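Local coordinates for galactose-binding-like protein (Bacteroides thetaiotaomicron, PDB 7M1B), which probably binds galactose or related glycans as a SusE-like protein, in a family with a potential capacity to degrade glycans, at residues Glu118-Phe123 with Tyr127-Asn132; His155-Ser160 with Ile164-Arg169; Phe343-Asp348 with Leu374-Thr379. All blocks are in the same frame, centred on the assembly; numbering follows the deposited sequence.

Contact 1. Residues Glu118-Phe123 with Tyr127-Asn132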
loop_
_atom_site.group_PDB
_atom_site.type_symbol
_atom_site.label_atom_id
_atom_site.label_comp_id
_atom_site.label_asym_id
_atom_site.label_seq_id
_atom_site.Cartn_x
_atom_site.Cartn_y
_atom_site.Cartn_z
ATOM N N GLU A 118 13.600 -5.706 -17.357
ATOM C CA GLU A 118 12.306 -5.118 -17.614
ATOM C C GLU A 118 12.267 -3.755 -16.934
ATOM O O GLU A 118 12.788 -3.613 -15.822
ATOM C CB GLU A 118 11.117 -6.038 -17.244
ATOM C CG GLU A 118 9.765 -5.543 -17.696
ATOM C CD GLU A 118 8.620 -6.526 -17.551
ATOM O OE1 GLU A 118 8.866 -7.756 -17.550
ATOM O OE2 GLU A 118 7.473 -6.054 -17.487
ATOM N N VAL A 119 11.732 -2.747 -17.625
ATOM C CA VAL A 119 11.634 -1.416 -17.062
ATOM C C VAL A 119 10.185 -0.957 -17.248
ATOM O O VAL A 119 9.639 -0.912 -18.377
ATOM C CB VAL A 119 12.610 -0.460 -17.762
ATOM C CG1 VAL A 119 12.701 0.908 -17.092
ATOM C CG2 VAL A 119 14.021 -1.065 -17.889
ATOM N N ASN A 120 9.526 -0.681 -16.120
ATOM C CA ASN A 120 8.112 -0.310 -16.187
ATOM C C ASN A 120 7.911 1.052 -15.541
ATOM O O ASN A 120 8.641 1.445 -14.622
ATOM C CB ASN A 120 7.236 -1.266 -15.369
ATOM C CG ASN A 120 7.464 -2.722 -15.701
ATOM O OD1 ASN A 120 7.596 -3.545 -14.794
ATOM N ND2 ASN A 120 7.402 -3.049 -16.973
ATOM N N PRO A 121 6.857 1.809 -15.931
ATOM C CA PRO A 121 6.565 3.046 -15.217
ATOM C C PRO A 121 6.165 2.745 -13.772
ATOM O O PRO A 121 5.556 1.708 -13.473
ATOM C CB PRO A 121 5.342 3.608 -15.956
ATOM C CG PRO A 121 5.206 2.834 -17.232
ATOM C CD PRO A 121 5.952 1.515 -17.052
ATOM N N THR A 122 6.545 3.691 -12.890
ATOM C CA THR A 122 5.995 3.737 -11.531
ATOM C C THR A 122 5.704 5.205 -11.184
ATOM O O THR A 122 5.946 6.126 -11.991
ATOM C CB THR A 122 6.936 3.082 -10.483
ATOM O OG1 THR A 122 6.237 2.923 -9.231
ATOM C CG2 THR A 122 8.209 3.877 -10.248
ATOM N N PHE A 123 5.162 5.449 -9.981
ATOM C CA PHE A 123 4.784 6.804 -9.586
ATOM C C PHE A 123 6.018 7.687 -9.527
ATOM O O PHE A 123 6.930 7.403 -8.744
ATOM C CB PHE A 123 3.978 6.778 -8.278
ATOM C CG PHE A 123 2.725 5.994 -8.572
ATOM C CD1 PHE A 123 1.636 6.685 -9.152
ATOM C CD2 PHE A 123 2.543 4.649 -8.253
ATOM C CE1 PHE A 123 0.515 5.986 -9.544
ATOM C CE2 PHE A 123 1.408 3.941 -8.643
ATOM C CZ PHE A 123 0.358 4.647 -9.234
ATOM N N TYR A 127 10.493 1.654 -12.566
ATOM C CA TYR A 127 10.861 0.492 -11.777
ATOM C C TYR A 127 11.682 -0.433 -12.666
ATOM O O TYR A 127 11.204 -0.833 -13.725
ATOM C CB TYR A 127 9.612 -0.196 -11.220
ATOM C CG TYR A 127 9.840 -1.495 -10.503
ATOM C CD1 TYR A 127 10.535 -1.519 -9.295
ATOM C CD2 TYR A 127 9.378 -2.696 -11.039
ATOM C CE1 TYR A 127 10.744 -2.706 -8.624
ATOM C CE2 TYR A 127 9.607 -3.899 -10.376
ATOM C CZ TYR A 127 10.286 -3.898 -9.162
ATOM O OH TYR A 127 10.598 -5.061 -8.479
ATOM N N ILE A 128 12.882 -0.774 -12.210
ATOM C CA ILE A 128 13.797 -1.620 -12.994
ATOM C C ILE A 128 13.910 -2.980 -12.329
ATOM O O ILE A 128 14.178 -3.033 -11.130
ATOM C CB ILE A 128 15.170 -0.949 -13.099
ATOM C CG1 ILE A 128 15.069 0.339 -13.913
ATOM C CG2 ILE A 128 16.158 -1.913 -13.758
ATOM C CD1 ILE A 128 16.282 1.227 -13.841
ATOM N N HIS A 129 13.664 -4.061 -13.077
ATOM C CA HIS A 129 13.774 -5.399 -12.509
ATOM C C HIS A 129 14.518 -6.326 -13.465
ATOM O O HIS A 129 14.401 -6.227 -14.684
ATOM C CB HIS A 129 12.449 -5.981 -11.992
ATOM C CG HIS A 129 11.297 -5.891 -12.925
ATOM N ND1 HIS A 129 10.633 -7.012 -13.396
ATOM C CD2 HIS A 129 10.665 -4.812 -13.446
ATOM C CE1 HIS A 129 9.626 -6.622 -14.172
ATOM N NE2 HIS A 129 9.643 -5.274 -14.226
ATOM N N THR A 130 15.311 -7.223 -12.876
ATOM C CA THR A 130 16.010 -8.239 -13.676
ATOM C C THR A 130 16.323 -9.429 -12.795
ATOM O O THR A 130 15.957 -9.404 -11.619
ATOM C CB THR A 130 17.187 -7.647 -14.462
ATOM O OG1 THR A 130 17.549 -8.584 -15.477
ATOM C CG2 THR A 130 18.359 -7.288 -13.577
ATOM N N THR A 131 17.001 -10.432 -13.386
ATOM C CA THR A 131 17.318 -11.674 -12.682
ATOM C C THR A 131 18.822 -11.853 -12.504
ATOM O O THR A 131 19.664 -11.391 -13.297
ATOM C CB THR A 131 16.654 -12.880 -13.361
ATOM O OG1 THR A 131 16.897 -14.051 -12.574
ATOM C CG2 THR A 131 17.198 -13.080 -14.759
ATOM N N ASN A 132 19.153 -12.558 -11.429
ATOM C CA ASN A 132 20.527 -12.659 -10.966
ATOM C C ASN A 132 20.601 -13.906 -10.095
ATOM O O ASN A 132 20.911 -13.810 -8.906
ATOM C CB ASN A 132 20.886 -11.372 -10.212
ATOM C CG ASN A 132 22.284 -11.312 -9.631
ATOM O OD1 ASN A 132 23.212 -11.911 -10.186
ATOM N ND2 ASN A 132 22.439 -10.548 -8.541
#

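Contact 2. Residues His155-Ser160 with Ile164-Arg169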
loop_
_atom_site.group_PDB
_atom_site.type_symbol
_atom_site.label_atom_id
_atom_site.label_comp_id
_atom_site.label_asym_id
_atom_site.label_seq_id
_atom_site.Cartn_x
_atom_site.Cartn_y
_atom_site.Cartn_z
ATOM N N HIS A 155 21.146 7.810 -11.182
ATOM C CA HIS A 155 21.150 6.820 -10.118
ATOM C C HIS A 155 22.075 5.672 -10.508
ATOM O O HIS A 155 22.121 5.291 -11.682
ATOM C CB HIS A 155 19.753 6.228 -9.916
ATOM C CG HIS A 155 19.705 5.161 -8.873
ATOM N ND1 HIS A 155 19.672 5.498 -7.528
ATOM C CD2 HIS A 155 19.728 3.762 -8.979
ATOM C CE1 HIS A 155 19.647 4.361 -6.826
ATOM N NE2 HIS A 155 19.638 3.294 -7.691
ATOM N N THR A 156 22.713 5.138 -9.465
ATOM C CA THR A 156 23.480 3.901 -9.512
ATOM C C THR A 156 23.004 2.977 -8.393
ATOM O O THR A 156 23.019 3.354 -7.208
ATOM C CB THR A 156 24.992 4.151 -9.475
ATOM O OG1 THR A 156 25.272 5.097 -10.511
ATOM C CG2 THR A 156 25.736 2.859 -9.726
ATOM N N GLU A 157 22.529 1.786 -8.786
ATOM C CA GLU A 157 22.134 0.740 -7.844
ATOM C C GLU A 157 23.239 -0.286 -7.668
ATOM O O GLU A 157 23.863 -0.818 -8.659
ATOM C CB GLU A 157 20.840 0.059 -8.344
ATOM C CG GLU A 157 20.187 -0.876 -7.341
ATOM C CD GLU A 157 19.510 -0.193 -6.168
ATOM O OE1 GLU A 157 19.547 1.053 -6.170
ATOM O OE2 GLU A 157 18.954 -0.923 -5.260
ATOM N N TYR A 158 23.459 -0.684 -6.398
ATOM C CA TYR A 158 24.482 -1.668 -6.066
ATOM C C TYR A 158 23.847 -2.833 -5.311
ATOM O O TYR A 158 23.438 -2.671 -4.158
ATOM C CB TYR A 158 25.568 -1.060 -5.163
ATOM C CG TYR A 158 26.309 0.117 -5.740
ATOM C CD1 TYR A 158 25.878 1.417 -5.525
ATOM C CD2 TYR A 158 27.494 -0.072 -6.434
ATOM C CE1 TYR A 158 26.577 2.504 -6.035
ATOM C CE2 TYR A 158 28.208 0.999 -6.945
ATOM C CZ TYR A 158 27.749 2.291 -6.747
ATOM O OH TYR A 158 28.468 3.339 -7.257
ATOM N N THR A 159 23.758 -4.012 -5.970
ATOM C CA THR A 159 22.855 -5.025 -5.466
ATOM C C THR A 159 23.445 -6.404 -5.762
ATOM O O THR A 159 24.144 -6.601 -6.760
ATOM C CB THR A 159 21.448 -4.832 -6.090
ATOM O OG1 THR A 159 20.551 -5.826 -5.567
ATOM C CG2 THR A 159 21.470 -4.960 -7.594
ATOM N N SER A 160 23.171 -7.395 -4.871
ATOM C CA SER A 160 23.394 -8.753 -5.365
ATOM C C SER A 160 22.166 -9.654 -5.174
ATOM O O SER A 160 22.302 -10.881 -5.223
ATOM C CB SER A 160 24.662 -9.332 -4.694
ATOM O OG SER A 160 24.408 -9.431 -3.286
ATOM N N ILE A 164 16.115 -8.743 -8.666
ATOM C CA ILE A 164 16.591 -7.364 -8.563
ATOM C C ILE A 164 15.394 -6.501 -8.874
ATOM O O ILE A 164 14.743 -6.828 -9.827
ATOM C CB ILE A 164 17.740 -7.109 -9.547
ATOM C CG1 ILE A 164 18.994 -7.886 -9.053
ATOM C CG2 ILE A 164 18.054 -5.635 -9.738
ATOM C CD1 ILE A 164 20.159 -7.881 -10.035
ATOM N N GLY A 165 15.165 -5.473 -8.082
ATOM C CA GLY A 165 14.053 -4.538 -8.329
ATOM C C GLY A 165 14.342 -3.225 -7.597
ATOM O O GLY A 165 14.619 -3.240 -6.396
ATOM N N PHE A 166 14.362 -2.101 -8.311
ATOM C CA PHE A 166 14.653 -0.823 -7.656
ATOM C C PHE A 166 13.997 0.288 -8.451
ATOM O O PHE A 166 13.666 0.046 -9.611
ATOM C CB PHE A 166 16.156 -0.553 -7.493
ATOM C CG PHE A 166 16.957 -0.527 -8.786
ATOM C CD1 PHE A 166 17.314 -1.709 -9.438
ATOM C CD2 PHE A 166 17.330 0.687 -9.360
ATOM C CE1 PHE A 166 18.035 -1.657 -10.632
ATOM C CE2 PHE A 166 18.012 0.735 -10.567
ATOM C CZ PHE A 166 18.393 -0.443 -11.188
ATOM N N THR A 167 13.868 1.489 -7.866
ATOM C CA THR A 167 13.120 2.544 -8.539
ATOM C C THR A 167 13.979 3.796 -8.620
ATOM O O THR A 167 14.853 4.042 -7.775
ATOM C CB THR A 167 11.794 2.894 -7.859
ATOM O OG1 THR A 167 12.077 3.594 -6.646
ATOM C CG2 THR A 167 10.974 1.661 -7.575
ATOM N N LEU A 168 13.695 4.592 -9.643
ATOM C CA LEU A 168 14.148 5.972 -9.679
ATOM C C LEU A 168 12.893 6.824 -9.712
ATOM O O LEU A 168 12.023 6.575 -10.546
ATOM C CB LEU A 168 14.802 6.258 -11.024
ATOM C CG LEU A 168 16.264 5.933 -11.192
ATOM C CD1 LEU A 168 16.403 4.504 -11.708
ATOM C CD2 LEU A 168 16.835 6.929 -12.191
ATOM N N ARG A 169 12.882 7.905 -8.928
ATOM C CA ARG A 169 11.718 8.775 -8.868
ATOM C C ARG A 169 12.188 10.204 -9.127
ATOM O O ARG A 169 13.358 10.427 -9.455
ATOM C CB ARG A 169 10.981 8.581 -7.528
ATOM C CG ARG A 169 10.367 7.192 -7.377
ATOM C CD ARG A 169 9.183 7.250 -6.451
ATOM N NE ARG A 169 9.111 5.952 -5.802
ATOM C CZ ARG A 169 8.227 5.019 -6.050
ATOM N NH1 ARG A 169 7.212 5.238 -6.870
ATOM N NH2 ARG A 169 8.297 3.907 -5.334
HETATM O O HOH W 1 17.617 -4.541 -6.185
#

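Contact 3. Residues Phe343-Asp348 with Leu374-Thr379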
loop_
_atom_site.group_PDB
_atom_site.type_symbol
_atom_site.label_atom_id
_atom_site.label_comp_id
_atom_site.label_asym_id
_atom_site.label_seq_id
_atom_site.Cartn_x
_atom_site.Cartn_y
_atom_site.Cartn_z
ATOM N N PHE A 343 -0.245 6.614 3.919
ATOM C CA PHE A 343 0.616 5.446 3.792
ATOM C C PHE A 343 0.959 5.191 2.326
ATOM O O PHE A 343 0.075 5.201 1.482
ATOM C CB PHE A 343 -0.106 4.179 4.339
ATOM C CG PHE A 343 -0.477 4.351 5.793
ATOM C CD1 PHE A 343 0.487 4.129 6.768
ATOM C CD2 PHE A 343 -1.672 4.927 6.195
ATOM C CE1 PHE A 343 0.194 4.335 8.114
ATOM C CE2 PHE A 343 -1.971 5.123 7.534
ATOM C CZ PHE A 343 -1.023 4.884 8.495
ATOM N N GLU A 344 2.223 4.814 2.023
ATOM C CA GLU A 344 2.637 4.586 0.646
ATOM C C GLU A 344 2.747 3.079 0.416
ATOM O O GLU A 344 2.958 2.292 1.367
ATOM C CB GLU A 344 4.028 5.173 0.349
ATOM C CG GLU A 344 4.142 6.622 0.722
ATOM C CD GLU A 344 5.395 7.278 0.216
ATOM O OE1 GLU A 344 6.284 6.557 -0.181
ATOM O OE2 GLU A 344 5.438 8.513 0.225
ATOM N N PHE A 345 2.433 2.670 -0.808
ATOM C CA PHE A 345 2.523 1.261 -1.135
ATOM C C PHE A 345 3.888 0.922 -1.668
ATOM O O PHE A 345 4.589 1.804 -2.178
ATOM C CB PHE A 345 1.587 0.882 -2.273
ATOM C CG PHE A 345 0.178 0.761 -1.782
ATOM C CD1 PHE A 345 -0.179 -0.343 -0.964
ATOM C CD2 PHE A 345 -0.758 1.774 -1.977
ATOM C CE1 PHE A 345 -1.455 -0.422 -0.452
ATOM C CE2 PHE A 345 -2.050 1.641 -1.499
ATOM C CZ PHE A 345 -2.389 0.537 -0.736
ATOM N N LEU A 346 4.177 -0.390 -1.615
ATOM C CA LEU A 346 5.410 -0.880 -2.225
ATOM C C LEU A 346 5.379 -0.649 -3.750
ATOM O O LEU A 346 4.289 -0.644 -4.326
ATOM C CB LEU A 346 5.684 -2.357 -1.839
ATOM C CG LEU A 346 5.755 -2.717 -0.354
ATOM C CD1 LEU A 346 5.477 -4.212 -0.182
ATOM C CD2 LEU A 346 7.118 -2.369 0.255
ATOM N N ALA A 347 6.543 -0.322 -4.373
ATOM C CA ALA A 347 6.665 -0.211 -5.832
ATOM C C ALA A 347 6.541 -1.566 -6.553
ATOM O O ALA A 347 5.985 -1.665 -7.665
ATOM C CB ALA A 347 7.911 0.536 -6.236
ATOM N N ASP A 348 7.005 -2.634 -5.909
ATOM C CA ASP A 348 7.104 -3.927 -6.579
ATOM C C ASP A 348 5.804 -4.696 -6.341
ATOM O O ASP A 348 5.805 -5.771 -5.765
ATOM C CB ASP A 348 8.383 -4.613 -6.109
ATOM C CG ASP A 348 8.464 -4.731 -4.590
ATOM O OD1 ASP A 348 7.861 -3.876 -3.879
ATOM O OD2 ASP A 348 9.088 -5.694 -4.120
ATOM N N LEU A 374 -11.390 5.454 4.070
ATOM C CA LEU A 374 -10.134 5.034 3.404
ATOM C C LEU A 374 -10.195 5.538 1.960
ATOM O O LEU A 374 -11.246 5.316 1.299
ATOM C CB LEU A 374 -10.076 3.516 3.290
ATOM C CG LEU A 374 -9.920 2.765 4.592
ATOM C CD1 LEU A 374 -10.001 1.261 4.310
ATOM C CD2 LEU A 374 -8.558 3.135 5.206
ATOM N N TRP A 375 -9.244 6.405 1.589
ATOM C CA TRP A 375 -9.172 6.827 0.194
ATOM C C TRP A 375 -7.927 6.243 -0.453
ATOM O O TRP A 375 -6.857 6.407 0.085
ATOM C CB TRP A 375 -9.115 8.357 0.108
ATOM C CG TRP A 375 -10.397 9.066 0.451
ATOM C CD1 TRP A 375 -11.559 8.478 0.877
ATOM C CD2 TRP A 375 -10.565 10.493 0.499
ATOM N NE1 TRP A 375 -12.477 9.470 1.129
ATOM C CE2 TRP A 375 -11.888 10.715 0.912
ATOM C CE3 TRP A 375 -9.759 11.613 0.139
ATOM C CZ2 TRP A 375 -12.415 12.012 1.054
ATOM C CZ3 TRP A 375 -10.319 12.873 0.273
ATOM C CH2 TRP A 375 -11.627 13.094 0.724
ATOM N N PHE A 376 -8.078 5.647 -1.654
ATOM C CA PHE A 376 -6.960 4.979 -2.342
ATOM C C PHE A 376 -6.567 5.824 -3.565
ATOM O O PHE A 376 -7.449 6.365 -4.231
ATOM C CB PHE A 376 -7.356 3.577 -2.776
ATOM C CG PHE A 376 -7.196 2.556 -1.677
ATOM C CD1 PHE A 376 -7.802 2.696 -0.452
ATOM C CD2 PHE A 376 -6.271 1.512 -1.851
ATOM C CE1 PHE A 376 -7.561 1.734 0.527
ATOM C CE2 PHE A 376 -6.060 0.558 -0.875
ATOM C CZ PHE A 376 -6.601 0.769 0.361
ATOM N N TYR A 377 -5.282 5.818 -3.872
ATOM C CA TYR A 377 -4.760 6.576 -4.990
ATOM C C TYR A 377 -3.984 5.651 -5.882
ATOM O O TYR A 377 -3.326 4.750 -5.372
ATOM C CB TYR A 377 -3.853 7.736 -4.553
ATOM C CG TYR A 377 -4.604 8.801 -3.777
ATOM C CD1 TYR A 377 -4.852 8.625 -2.405
ATOM C CD2 TYR A 377 -5.117 9.924 -4.401
ATOM C CE1 TYR A 377 -5.578 9.554 -1.675
ATOM C CE2 TYR A 377 -5.837 10.880 -3.687
ATOM C CZ TYR A 377 -6.060 10.691 -2.322
ATOM O OH TYR A 377 -6.748 11.632 -1.602
ATOM N N GLY A 378 -4.006 5.894 -7.205
ATOM C CA GLY A 378 -3.154 5.084 -8.074
ATOM C C GLY A 378 -3.568 5.359 -9.534
ATOM O O GLY A 378 -4.235 6.358 -9.852
ATOM N N THR A 379 -3.285 4.392 -10.382
ATOM C CA THR A 379 -3.536 4.512 -11.810
ATOM C C THR A 379 -4.416 3.336 -12.234
ATOM O O THR A 379 -3.942 2.201 -12.236
ATOM C CB THR A 379 -2.216 4.499 -12.617
ATOM O OG1 THR A 379 -1.283 5.488 -12.106
ATOM C CG2 THR A 379 -2.539 4.674 -14.098
#

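Contact 1. Residues Glu118-Phe123 with Tyr127-Asn132
V119 and I128 face each other as a non-hydrogen-bonded pair in the antiparallel beta hairpin of strands 118-122 and 125-131, their CA atoms 4.6 Å apart. The hydrogen-bonded pairs on both sides of it, E118 with H129 and N120 with Y127, each close a backbone ring of two nearly straight bonds. The strand axes run at 155° to one another.

The two faces of the hairpin differ sharply. On the buried one, V119 and I128 lie alongside each other and meet through their CG1 branches; V119 also packs on Y193, T195 and L197, and I128 on V142, so this face belongs to the interior of a beta sandwich.

The other face, with E118, N120, Y127 and H129, is more open to solvent, and polar contacts order it. At its turn end T122, itself buried, sets CG2 3.9 Å from Y127 N. H129 CG sits between its backbone N and carbonyl carbon (chi1 49°), which swings the imidazole over the neighbouring strand. There E118 lies beside it, CB above one ring face and 3.7 Å from the ring centroid as a CH-pi contact, with the carboxylate turned 42° from the ring. N120 crosses the histidine at about a right angle and accepts a hydrogen bond from it: H129 NE2 to N120 OD1 is 2.7 Å. The amide is held at its other end as well, since N120 ND2 gives a straight bond, 3.0 Å long, to OE2 of E118, inside the amide plane and on the anti lone pair of the carboxylate. E118, N120 and H129 thus fix one another's rotation. The histidine bond is the less regular of the two: NE2 stands above the carbonyl plane of N120, off either lone pair of OD1.

Contact 2. Residues His155-Ser160 with Ile164-Arg169
This contact joins the two sheets of a beta sandwich near their edges: strand 155-159 ends the four-stranded sheet, strand 163-168 ends the three-stranded one, and a short turn carries the chain between them. The segment axes approach to 8.8 Å and run nearly antiparallel, yet matched CA atoms stay more than 7 Å apart. Strand 155-159 bonds instead to strand 138-144, and strand 163-168 to strand 125-131, so side chains make the direct contact here.

E157 and F166 carry most of it. The aliphatic part of the glutamate lies flat over the phenylalanine ring, with CB 3.6 Å from the centroid and almost on the ring normal. A bend at chi2 (72°) folds the carboxylate back along the ring toward F166 CB, and the two planes are stacked within 1°. F140 meets the same ring in an edge-to-face pair. H155 adds a rim-to-rim aromatic neighbour, CD2 lying 3.8 Å from F166 CE2, while its CB rests against CG of L168. At the turn end, T159 CG2 touches CD1 of I164 at 4.0 Å, and a water accepts from G165 N at 3.2 Å and also bonds to T159 OG1.

H155 NE2 donates to E157 OE1 at 2.7 Å, exactly in its ring plane and on the anti side of the carboxylate. An alanine in place of E157 would probably leave H155 NE2 without this acceptor and strip F166 of the cover of CG and the stacked carboxylate. The bond engages NE2 and one carboxylate oxygen, while the glutamate still covers F166 with CB, CG and the carboxylate plane.

Contact 3. Residues Phe343-Asp348 with Leu374-Thr379
F376 and F345 are the two residues that touch here, ring to ring, in an otherwise sparse contact that buries 88 Å² in all. Segment 374-379, followed from its start, opens with L374, which packs on L231 and F357. W375 follows, with K204 in a cation-pi contact and H236 and W274 edge-to-face.

At F376 the chain reaches its partner. The CB bond does not aim at segment 343-348, but CG stands anti to the carbonyl carbon (chi1 -84°), which lets the ring swing across until CE2 lies 3.7 Å from CZ of F345. From the other side, the CB bond of F345 does point toward the strand. CE2 of F376 arrives at the edge of the F345 ring, close to its plane, whereas CZ of F345 approaches the F376 ring obliquely. With centroids 5.9 Å apart and planes at 40°, the pair is neither a parallel stack nor a T-shaped one; the side chains themselves cross at about a right angle. Both residues are buried, within what is probably the jelly-roll beta sandwich of a galactose-binding-like domain, and both rings also meet F271 and touch L268 on the same long strand 256-274.

Y377 comes next, in a cation-pi contact with R270. Its neighbour G378 has its CA nearest to that of F345, at 9.7 Å, a gap far too wide for backbone pairing; the strand instead pairs with 256-274, as in the bond between W375 and T272. T379 closes the segment, its OG1 hydrogen-bonded to the carbonyl O of Y201.

In the fold
Contacts 1 and 2 belong to one beta sandwich, their centres 9 Å apart: strands 125-131 and 163-168 are neighbours in the same sheet, where I128 N lies 2.8 Å from F166 O. R169 NH1 reaches F123 O at 2.9 Å, tying the end of contact 2 to the hairpin turn of contact 1. Contact 3 lies in what is probably a galactose-binding-like domain, about 18 Å and 20 Å, centre to centre, from contacts 1 and 2. The domains still touch: Y127 OH packs 3.3 Å from D348 CB, F123 meets G378 and T379, and CB of A347 comes within 3.5 Å of T167 CG2.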